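Local atomic coordinates of exodeoxyribonuclease 10 (PDB entry 4FZZ), a protein that degrades single-stranded and double-stranded DNA from the 3' end, a magnesium-dependent exonuclease with higher affinity for single-stranded than for double-stranded ends. Residues 95-100 with 159-164. Sequence-based numbering, arbitrary orientation.
Sequences EWICTM and EQMADI. With nucleotides of chain B.
The edge strand of the RNase H-like sheet in this DEDDh exonuclease, 95-98, is crossed on the edge turned away from strand 76-79 by the last helix, 158-165, and the contact centres on I97 and A162. Strand and helix run at 77° to one another, their axes closing to 6.9 Å. An alanine suits such an approach: with nothing beyond CB, A162 lets the helix backbone come to the strand, and its CA sits 3.7 Å from W96 O while the CA atoms of I97 and A162 are 4.9 Å apart. Beside it the branched I97 supplies the apolar surface on the strand side. With CG1 anti to the carbonyl carbon (chi1 -78°), its longer arm is laid against the helix, where CG1 touches A162 N at 3.5 Å and M161 CB at 3.7 Å; CD1 also meets that CB. M161 leaves its CB to I97, and its long flexible chain packs on L147 and M151 of helix 137-154, so the same residue touches both strand 95-98 and helix 137-154. Backbone bonds from E95 and I97 to strand 76-79 occupy the other edge of 95-98. At the far end, T165 OG1 bridges C98 N and M161 O by hydrogen bonds, pinning helix to strand where C98 holds the N-cap position of helix 99-106, its SG capping a backbone N of the first turn. M100 of that helix lies against the sugar of DG15 of chain B, its polarisable SD 3.5 Å from O4'. At the solvent-facing start of the strand, the aliphatic part of E95 flanks the alanine, CG lying 4.0 Å from A162 CB.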
# COMPACT_ATOMS: atom_id res chain seq x y z
N GLU C 95 -27.06 7.18 1.58
CA GLU C 95 -25.67 7.24 2.01
C GLU C 95 -25.19 5.85 2.43
O GLU C 95 -25.98 5.02 2.88
CB GLU C 95 -25.52 8.25 3.16
CG GLU C 95 -24.14 8.91 3.24
CD GLU C 95 -23.88 9.89 2.10
OE1 GLU C 95 -23.56 9.44 0.98
OE2 GLU C 95 -23.94 11.12 2.34
N TRP C 96 -23.90 5.60 2.22
CA TRP C 96 -23.35 4.25 2.35
C TRP C 96 -22.49 4.11 3.60
O TRP C 96 -21.72 5.01 3.95
CB TRP C 96 -22.54 3.87 1.11
CG TRP C 96 -23.38 3.39 -0.06
CD1 TRP C 96 -23.76 4.12 -1.15
CD2 TRP C 96 -23.91 2.07 -0.25
NE1 TRP C 96 -24.50 3.33 -2.00
CE2 TRP C 96 -24.60 2.07 -1.48
CE3 TRP C 96 -23.86 0.88 0.50
CZ2 TRP C 96 -25.24 0.94 -1.98
CZ3 TRP C 96 -24.49 -0.25 -0.01
CH2 TRP C 96 -25.18 -0.21 -1.23
N ILE C 97 -22.65 2.98 4.29
CA ILE C 97 -21.76 2.60 5.37
C ILE C 97 -21.15 1.24 5.09
O ILE C 97 -21.86 0.26 4.84
CB ILE C 97 -22.50 2.54 6.71
CG1 ILE C 97 -22.71 3.95 7.27
CG2 ILE C 97 -21.75 1.65 7.71
CD1 ILE C 97 -23.98 4.11 8.07
N CYS C 98 -19.82 1.17 5.14
CA CYS C 98 -19.13 -0.08 4.89
C CYS C 98 -18.60 -0.68 6.18
O CYS C 98 -17.69 -0.13 6.80
CB CYS C 98 -17.97 0.12 3.92
SG CYS C 98 -16.98 -1.36 3.69
N THR C 99 -19.13 -1.84 6.55
CA THR C 99 -18.75 -2.50 7.80
C THR C 99 -17.33 -3.06 7.75
O THR C 99 -16.72 -3.30 8.79
CB THR C 99 -19.72 -3.63 8.16
OG1 THR C 99 -19.93 -4.46 7.01
CG2 THR C 99 -21.05 -3.06 8.62
N MET C 100 -16.83 -3.32 6.55
CA MET C 100 -15.46 -3.79 6.41
C MET C 100 -14.49 -2.70 6.87
O MET C 100 -13.59 -2.96 7.67
CB MET C 100 -15.15 -4.19 4.96
CG MET C 100 -13.76 -4.77 4.76
SD MET C 100 -13.46 -5.30 3.07
CE MET C 100 -13.34 -3.72 2.23
N GLU C 159 -24.17 8.86 11.06
CA GLU C 159 -23.41 9.90 10.37
C GLU C 159 -21.90 9.74 10.55
O GLU C 159 -21.13 9.90 9.61
CB GLU C 159 -23.87 11.29 10.83
CG GLU C 159 -24.70 11.29 12.11
CD GLU C 159 -26.13 10.86 11.88
OE1 GLU C 159 -26.69 10.13 12.74
OE2 GLU C 159 -26.71 11.23 10.84
N GLN C 160 -21.49 9.42 11.78
CA GLN C 160 -20.09 9.12 12.07
C GLN C 160 -19.59 7.95 11.22
O GLN C 160 -18.46 7.97 10.74
CB GLN C 160 -19.93 8.77 13.55
CG GLN C 160 -19.59 9.94 14.45
CD GLN C 160 -19.38 9.51 15.88
OE1 GLN C 160 -20.31 9.04 16.54
NE2 GLN C 160 -18.14 9.62 16.36
N MET C 161 -20.43 6.93 11.06
CA MET C 161 -20.07 5.74 10.30
C MET C 161 -19.85 6.04 8.82
O MET C 161 -18.82 5.69 8.26
CB MET C 161 -21.11 4.64 10.49
CG MET C 161 -21.27 4.17 11.93
SD MET C 161 -22.15 2.60 12.12
CE MET C 161 -23.85 3.16 12.25
N ALA C 162 -20.81 6.72 8.20
CA ALA C 162 -20.68 7.14 6.81
C ALA C 162 -19.40 7.94 6.58
O ALA C 162 -18.59 7.61 5.72
CB ALA C 162 -21.89 7.94 6.37
N ASP C 163 -19.23 9.00 7.38
CA ASP C 163 -17.98 9.76 7.38
C ASP C 163 -16.75 8.86 7.37
O ASP C 163 -15.91 8.98 6.49
CB ASP C 163 -17.94 10.73 8.57
CG ASP C 163 -19.01 11.82 8.49
OD1 ASP C 163 -20.09 11.56 7.91
OD2 ASP C 163 -18.78 12.93 9.01
N ILE C 164 -16.68 7.92 8.32
CA ILE C 164 -15.58 6.95 8.37
C ILE C 164 -15.44 6.22 7.04
O ILE C 164 -14.38 6.27 6.40
CB ILE C 164 -15.78 5.90 9.49
CG1 ILE C 164 -15.50 6.52 10.86
CG2 ILE C 164 -14.87 4.70 9.27
CD1 ILE C 164 -15.71 5.55 12.00
P DG B 15 -9.00 -9.74 4.43
OP1 DG B 15 -8.71 -9.43 5.85
OP2 DG B 15 -8.95 -11.13 3.95
O5' DG B 15 -10.41 -9.06 4.10
C5' DG B 15 -11.41 -9.77 3.38
C4' DG B 15 -12.32 -8.80 2.66
O4' DG B 15 -11.54 -7.94 1.80
C3' DG B 15 -13.34 -9.48 1.78
O3' DG B 15 -14.55 -9.66 2.52
C2' DG B 15 -13.50 -8.51 0.60
C1' DG B 15 -12.13 -7.82 0.53
N9 DG B 15 -11.22 -8.37 -0.48
C8 DG B 15 -10.59 -9.61 -0.45
N7 DG B 15 -9.85 -9.84 -1.50
C5 DG B 15 -9.97 -8.69 -2.27
C6 DG B 15 -9.39 -8.37 -3.52
O6 DG B 15 -8.61 -9.05 -4.20
N1 DG B 15 -9.80 -7.11 -3.98
C2 DG B 15 -10.66 -6.27 -3.30
N2 DG B 15 -10.94 -5.10 -3.90
N3 DG B 15 -11.21 -6.56 -2.11
C4 DG B 15 -10.82 -7.78 -1.66